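Long-range contacts in arginyl-tRNA synthetase, putative (Plasmodium falciparum, PDB 5JLD), which probably charges tRNA(Arg) with L-arginine at the expense of ATP, as a class I aminoacyl-tRNA synthetase of protein synthesis: residues Lys13-Phe18 with Ala33-Ala38; His44-Asn49 with Gln90-Val95. One frame throughout, in Å; residues are numbered along the deposited sequence.

Interaction 1 (Lys13-Phe18 with Ala33-Ala38)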
ATOM      1  N   LYS A  13      20.592  -6.822  -7.438  1.00 40.20           N
ATOM      2  CA  LYS A  13      21.701  -7.093  -8.348  1.00 46.61           C
ATOM      3  C   LYS A  13      23.044  -6.620  -7.754  1.00 39.05           C
ATOM      4  O   LYS A  13      24.035  -7.380  -7.646  1.00 47.56           O
ATOM      5  CB  LYS A  13      21.436  -6.409  -9.689  1.00 52.01           C
ATOM      6  CG  LYS A  13      22.474  -6.714 -10.751  1.00 53.05           C
ATOM      7  CD  LYS A  13      22.154  -6.041 -12.079  1.00 56.58           C
ATOM      8  CE  LYS A  13      23.020  -6.640 -13.183  1.00 65.79           C
ATOM      9  NZ  LYS A  13      22.659  -6.160 -14.543  1.00 69.53           N
ATOM     10  N   ILE A  14      23.055  -5.359  -7.347  1.00 45.98           N
ATOM     11  CA  ILE A  14      24.251  -4.742  -6.777  1.00 45.92           C
ATOM     12  C   ILE A  14      24.612  -5.365  -5.420  1.00 48.37           C
ATOM     13  O   ILE A  14      25.805  -5.624  -5.127  1.00 42.87           O
ATOM     14  CB  ILE A  14      24.060  -3.237  -6.627  1.00 40.96           C
ATOM     15  CG1 ILE A  14      24.057  -2.564  -8.010  1.00 42.82           C
ATOM     16  CG2 ILE A  14      25.123  -2.666  -5.727  1.00 34.44           C
ATOM     17  CD1 ILE A  14      23.955  -1.025  -7.967  1.00 39.39           C
ATOM     18  N   LYS A  15      23.579  -5.626  -4.612  1.00 45.06           N
ATOM     19  CA  LYS A  15      23.773  -6.306  -3.329  1.00 48.39           C
ATOM     20  C   LYS A  15      24.499  -7.615  -3.548  1.00 46.39           C
ATOM     21  O   LYS A  15      25.455  -7.924  -2.838  1.00 45.93           O
ATOM     22  CB  LYS A  15      22.440  -6.562  -2.603  1.00 49.82           C
ATOM     23  CG  LYS A  15      22.630  -7.131  -1.206  1.00 55.90           C
ATOM     24  CD  LYS A  15      21.323  -7.639  -0.591  1.00 68.68           C
ATOM     25  CE  LYS A  15      21.608  -8.610   0.566  1.00 72.02           C
ATOM     26  NZ  LYS A  15      22.566  -9.704   0.171  1.00 67.86           N
ATOM     27  N   THR A  16      24.051  -8.378  -4.543  1.00 46.06           N
ATOM     28  CA  THR A  16      24.712  -9.642  -4.871  1.00 46.35           C
ATOM     29  C   THR A  16      26.177  -9.434  -5.314  1.00 46.39           C
ATOM     30  O   THR A  16      27.085 -10.129  -4.838  1.00 44.33           O
ATOM     31  CB  THR A  16      23.955 -10.398  -5.975  1.00 47.29           C
ATOM     32  OG1 THR A  16      22.659 -10.758  -5.489  1.00 55.79           O
ATOM     33  CG2 THR A  16      24.719 -11.671  -6.377  1.00 40.04           C
ATOM     34  N   ILE A  17      26.411  -8.482  -6.213  1.00 45.41           N
ATOM     35  CA  ILE A  17      27.799  -8.202  -6.623  1.00 45.82           C
ATOM     36  C   ILE A  17      28.737  -7.921  -5.408  1.00 38.82           C
ATOM     37  O   ILE A  17      29.839  -8.521  -5.263  1.00 43.12           O
ATOM     38  CB  ILE A  17      27.821  -7.033  -7.632  1.00 48.02           C
ATOM     39  CG1 ILE A  17      27.198  -7.497  -8.957  1.00 41.19           C
ATOM     40  CG2 ILE A  17      29.263  -6.443  -7.818  1.00 37.28           C
ATOM     41  CD1 ILE A  17      26.894  -6.381  -9.913  1.00 37.03           C
ATOM     42  N   PHE A  18      28.274  -7.073  -4.497  1.00 42.75           N
ATOM     43  CA  PHE A  18      29.075  -6.779  -3.309  1.00 43.38           C
ATOM     44  C   PHE A  18      29.231  -7.983  -2.375  1.00 45.15           C
ATOM     45  O   PHE A  18      30.316  -8.215  -1.829  1.00 41.27           O
ATOM     46  CB  PHE A  18      28.485  -5.600  -2.538  1.00 43.45           C
ATOM     47  CG  PHE A  18      28.898  -4.273  -3.091  1.00 45.24           C
ATOM     48  CD1 PHE A  18      30.060  -3.652  -2.639  1.00 39.92           C
ATOM     49  CD2 PHE A  18      28.146  -3.656  -4.089  1.00 45.98           C
ATOM     50  CE1 PHE A  18      30.451  -2.427  -3.161  1.00 46.51           C
ATOM     51  CE2 PHE A  18      28.538  -2.431  -4.621  1.00 49.55           C
ATOM     52  CZ  PHE A  18      29.689  -1.814  -4.151  1.00 48.15           C
ATOM     53  N   ALA A  33      25.746  -8.263   2.870  1.00 50.09           N
ATOM     54  CA  ALA A  33      25.948  -6.981   2.211  1.00 51.90           C
ATOM     55  C   ALA A  33      24.677  -6.157   2.280  1.00 49.84           C
ATOM     56  O   ALA A  33      23.584  -6.668   2.053  1.00 50.62           O
ATOM     57  CB  ALA A  33      26.372  -7.173   0.766  1.00 45.63           C
ATOM     58  N   ILE A  34      24.823  -4.882   2.611  1.00 49.13           N
ATOM     59  CA  ILE A  34      23.691  -3.978   2.575  1.00 51.18           C
ATOM     60  C   ILE A  34      23.978  -2.856   1.585  1.00 47.34           C
ATOM     61  O   ILE A  34      25.059  -2.263   1.580  1.00 51.20           O
ATOM     62  CB  ILE A  34      23.359  -3.404   3.961  1.00 55.98           C
ATOM     63  CG1 ILE A  34      22.964  -4.538   4.914  1.00 68.07           C
ATOM     64  CG2 ILE A  34      22.225  -2.402   3.850  1.00 57.23           C
ATOM     65  CD1 ILE A  34      22.524  -4.069   6.295  1.00 70.63           C
ATOM     66  N   VAL A  35      22.994  -2.592   0.743  1.00 41.64           N
ATOM     67  CA  VAL A  35      23.109  -1.625  -0.321  1.00 51.16           C
ATOM     68  C   VAL A  35      22.045  -0.546  -0.159  1.00 50.94           C
ATOM     69  O   VAL A  35      20.867  -0.839   0.064  1.00 53.42           O
ATOM     70  CB  VAL A  35      22.998  -2.330  -1.694  1.00 47.90           C
ATOM     71  CG1 VAL A  35      22.709  -1.331  -2.824  1.00 40.82           C
ATOM     72  CG2 VAL A  35      24.273  -3.104  -1.952  1.00 41.71           C
ATOM     73  N   THR A  36      22.486   0.702  -0.230  1.00 45.38           N
ATOM     74  CA  THR A  36      21.596   1.854  -0.195  1.00 50.18           C
ATOM     75  C   THR A  36      21.833   2.746  -1.400  1.00 47.05           C
ATOM     76  O   THR A  36      22.632   2.428  -2.280  1.00 47.46           O
ATOM     77  CB  THR A  36      21.796   2.718   1.074  1.00 50.03           C
ATOM     78  OG1 THR A  36      23.088   3.333   1.024  1.00 53.52           O
ATOM     79  CG2 THR A  36      21.660   1.894   2.342  1.00 45.62           C
ATOM     80  N   TYR A  37      21.125   3.864  -1.428  1.00 44.84           N
ATOM     81  CA  TYR A  37      21.313   4.864  -2.457  1.00 50.33           C
ATOM     82  C   TYR A  37      22.411   5.763  -1.989  1.00 48.00           C
ATOM     83  O   TYR A  37      22.569   5.987  -0.793  1.00 50.33           O
ATOM     84  CB  TYR A  37      20.040   5.677  -2.719  1.00 51.71           C
ATOM     85  CG  TYR A  37      18.909   4.851  -3.272  1.00 52.97           C
ATOM     86  CD1 TYR A  37      19.080   4.116  -4.431  1.00 51.93           C
ATOM     87  CD2 TYR A  37      17.660   4.819  -2.644  1.00 53.45           C
ATOM     88  CE1 TYR A  37      18.055   3.351  -4.952  1.00 50.31           C
ATOM     89  CE2 TYR A  37      16.621   4.068  -3.164  1.00 51.27           C
ATOM     90  CZ  TYR A  37      16.830   3.336  -4.318  1.00 52.27           C
ATOM     91  OH  TYR A  37      15.825   2.582  -4.854  1.00 50.84           O
ATOM     92  N   ALA A  38      23.195   6.247  -2.934  1.00 48.22           N
ATOM     93  CA  ALA A  38      24.214   7.229  -2.622  1.00 56.71           C
ATOM     94  C   ALA A  38      23.593   8.600  -2.798  1.00 52.06           C
ATOM     95  O   ALA A  38      22.517   8.729  -3.398  1.00 49.21           O
ATOM     96  CB  ALA A  38      25.425   7.061  -3.528  1.00 59.66           C
TER

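Interaction 2 (His44-Asn49 with Gln90-Val95)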
ATOM      1  N   HIS A  44      25.290   6.630  -7.450  1.00 43.80           N
ATOM      2  CA  HIS A  44      23.947   6.090  -7.609  1.00 45.76           C
ATOM      3  C   HIS A  44      23.612   5.158  -6.444  1.00 40.97           C
ATOM      4  O   HIS A  44      22.613   5.353  -5.736  1.00 44.87           O
ATOM      5  CB  HIS A  44      23.818   5.363  -8.950  1.00 37.46           C
ATOM      6  CG  HIS A  44      24.008   6.252 -10.140  1.00 44.25           C
ATOM      7  ND1 HIS A  44      24.175   5.768 -11.420  1.00 38.81           N
ATOM      8  CD2 HIS A  44      24.046   7.608 -10.245  1.00 34.01           C
ATOM      9  CE1 HIS A  44      24.303   6.777 -12.259  1.00 44.04           C
ATOM     10  NE2 HIS A  44      24.223   7.905 -11.572  1.00 42.83           N
ATOM     11  N   TYR A  45      24.447   4.145  -6.249  1.00 38.80           N
ATOM     12  CA  TYR A  45      24.255   3.233  -5.127  1.00 36.51           C
ATOM     13  C   TYR A  45      25.506   3.240  -4.261  1.00 37.19           C
ATOM     14  O   TYR A  45      26.546   3.771  -4.651  1.00 39.38           O
ATOM     15  CB  TYR A  45      23.942   1.806  -5.612  1.00 39.51           C
ATOM     16  CG  TYR A  45      22.543   1.627  -6.165  1.00 38.53           C
ATOM     17  CD1 TYR A  45      22.244   2.028  -7.453  1.00 36.77           C
ATOM     18  CD2 TYR A  45      21.527   1.047  -5.399  1.00 38.63           C
ATOM     19  CE1 TYR A  45      20.979   1.884  -7.977  1.00 43.89           C
ATOM     20  CE2 TYR A  45      20.240   0.877  -5.921  1.00 43.90           C
ATOM     21  CZ  TYR A  45      19.984   1.306  -7.218  1.00 50.53           C
ATOM     22  OH  TYR A  45      18.746   1.168  -7.780  1.00 37.90           O
ATOM     23  N   GLN A  46      25.403   2.612  -3.100  1.00 37.64           N
ATOM     24  CA  GLN A  46      26.429   2.667  -2.087  1.00 39.12           C
ATOM     25  C   GLN A  46      26.371   1.452  -1.165  1.00 47.18           C
ATOM     26  O   GLN A  46      25.289   0.945  -0.871  1.00 42.11           O
ATOM     27  CB  GLN A  46      26.257   3.941  -1.284  1.00 45.07           C
ATOM     28  CG  GLN A  46      26.955   3.973   0.048  1.00 45.58           C
ATOM     29  CD  GLN A  46      26.875   5.351   0.640  1.00 49.36           C
ATOM     30  OE1 GLN A  46      26.683   6.329  -0.090  1.00 48.68           O
ATOM     31  NE2 GLN A  46      26.978   5.444   1.967  1.00 42.73           N
ATOM     32  N   CYS A  47      27.531   0.985  -0.720  1.00 47.00           N
ATOM     33  CA  CYS A  47      27.614  -0.143   0.194  1.00 46.39           C
ATOM     34  C   CYS A  47      28.565   0.201   1.324  1.00 45.68           C
ATOM     35  O   CYS A  47      29.677   0.681   1.092  1.00 50.99           O
ATOM     36  CB  CYS A  47      28.070  -1.407  -0.531  1.00 52.36           C
ATOM     37  SG  CYS A  47      28.500  -2.763   0.596  1.00 50.46           S
ATOM     38  N   ASN A  48      28.123  -0.047   2.552  1.00 38.59           N
ATOM     39  CA  ASN A  48      28.822   0.435   3.732  1.00 41.35           C
ATOM     40  C   ASN A  48      29.535  -0.649   4.532  1.00 40.67           C
ATOM     41  O   ASN A  48      30.127  -0.358   5.584  1.00 44.36           O
ATOM     42  CB  ASN A  48      27.837   1.184   4.641  1.00 44.03           C
ATOM     43  CG  ASN A  48      27.652   2.633   4.219  1.00 45.98           C
ATOM     44  OD1 ASN A  48      27.248   2.918   3.097  1.00 45.62           O
ATOM     45  ND2 ASN A  48      27.973   3.553   5.114  1.00 54.11           N
ATOM     46  N   ASN A  49      29.542  -1.876   4.007  1.00 36.36           N
ATOM     47  CA  ASN A  49      29.967  -3.037   4.799  1.00 38.57           C
ATOM     48  C   ASN A  49      31.420  -3.022   5.229  1.00 42.02           C
ATOM     49  O   ASN A  49      31.767  -3.625   6.250  1.00 50.15           O
ATOM     50  CB  ASN A  49      29.674  -4.331   4.042  1.00 50.81           C
ATOM     51  CG  ASN A  49      28.201  -4.684   4.064  1.00 53.88           C
ATOM     52  OD1 ASN A  49      27.425  -4.166   3.266  1.00 55.01           O
ATOM     53  ND2 ASN A  49      27.800  -5.543   4.996  1.00 53.95           N
ATOM     54  N   GLN A  90      35.713   7.303   4.966  1.00 46.13           N
ATOM     55  CA  GLN A  90      34.958   6.574   5.978  1.00 42.48           C
ATOM     56  C   GLN A  90      34.966   5.093   5.644  1.00 42.95           C
ATOM     57  O   GLN A  90      34.885   4.237   6.525  1.00 48.84           O
ATOM     58  CB  GLN A  90      33.514   7.094   6.078  1.00 49.86           C
ATOM     59  CG  GLN A  90      33.410   8.580   6.441  1.00 54.13           C
ATOM     60  CD  GLN A  90      33.175   9.467   5.225  1.00 56.48           C
ATOM     61  OE1 GLN A  90      33.596   9.142   4.107  1.00 53.96           O
ATOM     62  NE2 GLN A  90      32.492  10.591   5.438  1.00 46.02           N
ATOM     63  N   GLY A  91      35.045   4.789   4.357  1.00 45.28           N
ATOM     64  CA  GLY A  91      35.168   3.410   3.942  1.00 40.13           C
ATOM     65  C   GLY A  91      33.967   2.863   3.218  1.00 46.33           C
ATOM     66  O   GLY A  91      33.993   1.719   2.762  1.00 50.75           O
ATOM     67  N   PHE A  92      32.895   3.639   3.102  1.00 44.75           N
ATOM     68  CA  PHE A  92      31.817   3.154   2.244  1.00 39.37           C
ATOM     69  C   PHE A  92      32.234   3.269   0.768  1.00 42.68           C
ATOM     70  O   PHE A  92      33.223   3.938   0.425  1.00 42.83           O
ATOM     71  CB  PHE A  92      30.500   3.882   2.507  1.00 43.44           C
ATOM     72  CG  PHE A  92      30.588   5.378   2.435  1.00 48.01           C
ATOM     73  CD1 PHE A  92      30.605   6.029   1.211  1.00 44.68           C
ATOM     74  CD2 PHE A  92      30.614   6.135   3.599  1.00 39.68           C
ATOM     75  CE1 PHE A  92      30.656   7.414   1.152  1.00 52.50           C
ATOM     76  CE2 PHE A  92      30.660   7.517   3.555  1.00 38.39           C
ATOM     77  CZ  PHE A  92      30.680   8.161   2.326  1.00 52.48           C
ATOM     78  N   ILE A  93      31.487   2.584  -0.085  1.00 40.37           N
ATOM     79  CA  ILE A  93      31.795   2.465  -1.504  1.00 43.01           C
ATOM     80  C   ILE A  93      30.614   2.926  -2.341  1.00 40.60           C
ATOM     81  O   ILE A  93      29.494   2.503  -2.113  1.00 49.51           O
ATOM     82  CB  ILE A  93      32.140   0.997  -1.874  1.00 42.27           C
ATOM     83  CG1 ILE A  93      33.409   0.525  -1.153  1.00 43.55           C
ATOM     84  CG2 ILE A  93      32.256   0.820  -3.369  1.00 35.89           C
ATOM     85  CD1 ILE A  93      33.569  -0.999  -1.141  1.00 43.39           C
ATOM     86  N   THR A  94      30.851   3.796  -3.305  1.00 41.90           N
ATOM     87  CA  THR A  94      29.780   4.270  -4.170  1.00 42.67           C
ATOM     88  C   THR A  94      29.992   3.793  -5.592  1.00 43.72           C
ATOM     89  O   THR A  94      31.131   3.625  -6.050  1.00 50.21           O
ATOM     90  CB  THR A  94      29.673   5.817  -4.175  1.00 41.72           C
ATOM     91  OG1 THR A  94      30.916   6.378  -4.599  1.00 44.87           O
ATOM     92  CG2 THR A  94      29.309   6.356  -2.778  1.00 46.94           C
ATOM     93  N   VAL A  95      28.887   3.565  -6.288  1.00 41.45           N
ATOM     94  CA  VAL A  95      28.929   3.166  -7.685  1.00 43.36           C
ATOM     95  C   VAL A  95      27.946   3.991  -8.497  1.00 42.80           C
ATOM     96  O   VAL A  95      26.913   4.473  -7.977  1.00 46.40           O
ATOM     97  CB  VAL A  95      28.602   1.668  -7.883  1.00 43.90           C
ATOM     98  CG1 VAL A  95      29.646   0.797  -7.226  1.00 42.73           C
ATOM     99  CG2 VAL A  95      27.186   1.341  -7.350  1.00 40.73           C
TER
HETATM  100  O   HOH W   1      31.958  -0.576   2.253  1.00 47.27           O

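Interaction 1 (Lys13-Phe18 with Ala33-Ala38)
Val35 drives its CG2 methyl against the backbone of helix 10-25, where it rests 3.5 Å from CA of Lys15. CG1 stands anti to the backbone N (chi1 164°), which turns CG2 toward the helix and leaves both methyls beside CG2 of Ile14. The side chains of Ile14 and Val35 cross at about a right angle, CG2 of Ile14 meeting CG2 of Val35 at 3.9 Å. A branched valine suits this place, since one methyl can reach the Lys15 backbone while both stay against Ile14. Phe18, one turn on from Ile14, looks the same way; its CD2 is 4.5 Å from Val35 CG2, in an oblique approach. Helix and strand run at 132° to each other, 8.9 Å apart at the nearest point of their axes, as a helix laid over the face of an antiparallel sheet. That sheet belongs to the N-terminal domain of arginyl-tRNA synthetases, and Ile14 and Phe18 reach past Val35 to Tyr45, Cys47, Ile93 and Val95 on its inner strands. Two residues before Val35, the small Ala33 fits close to the helix, its CB 4.2 Å from CB of Phe18. Lys15 passes alongside: its aliphatic chain follows the carbonyl of Ala33, with CE 3.1 Å from Ala33 O, and bends at its last torsion, NZ forming a long, weak ion pair with Asp32.

Interaction 2 (His44-Asn49 with Gln90-Val95)
Gln46 reaches across to Phe92 and Thr94 from the middle of an antiparallel strand pair. Its CB lies 3.6 Å from Ile93 O, and CG, anti to the backbone N (chi1 162°), keeps the same distance from that oxygen. The extended chain then brings CD over the Phe92 ring, 3.8 Å from CD1. At the tip OE1 meets the Thr94 methyl CG2, while NE2 sits over one ring face, 3.6 Å from Phe92 CG and offset toward the rim. Amide and ring planes are 10° apart, a stack in which the flat ring offers its face to a flat amide. NE2 also donates a nearly straight bond (164°) to a lone pair of Asn48 OD1, 2.8 Å away; the short Asn48 amide presents that oxygen while its CG lies beside Phe92 CB. Along the backbones, paired bonds join Tyr45 to Val95 and Cys47 to Ile93. Where strand 45-47 begins, Val95 O accepts from both His44 N and Tyr45 N, a classic beta bulge. Lying in the Gln46 amide plane, the bond to Asn48 would limit that amide's rotation and is consistent with its flat stacking, so NE2 can lie over an apolar ring and still have a hydrogen-bond partner.

In the fold
The two interactions share one four-stranded antiparallel sheet, ordered 35-37, 45-47, 93-97, 82-86, and their centres are about 8 Å apart. Interaction 1 sets helix 10-25 on the sheet at its edge strand; interaction 2 joins the two inner strands. Strands 35-37 and 45-47 are neighbours, bonded from Thr36 N to Gln46 O at 2.9 Å, and Asn49 OD1 accepts a probable hydrogen bond from Ile34 N at 2.8 Å. Tyr37 and Tyr45 bring their rings together, Tyr37 CE1 to Tyr45 CE2 at 3.4 Å, and both hydroxyls bond Asp524, tying this N-terminal domain to helix 522-532 of the anticodon-binding region. Both contacts belong to the N-terminal domain's fold rather than to the catalytic domain.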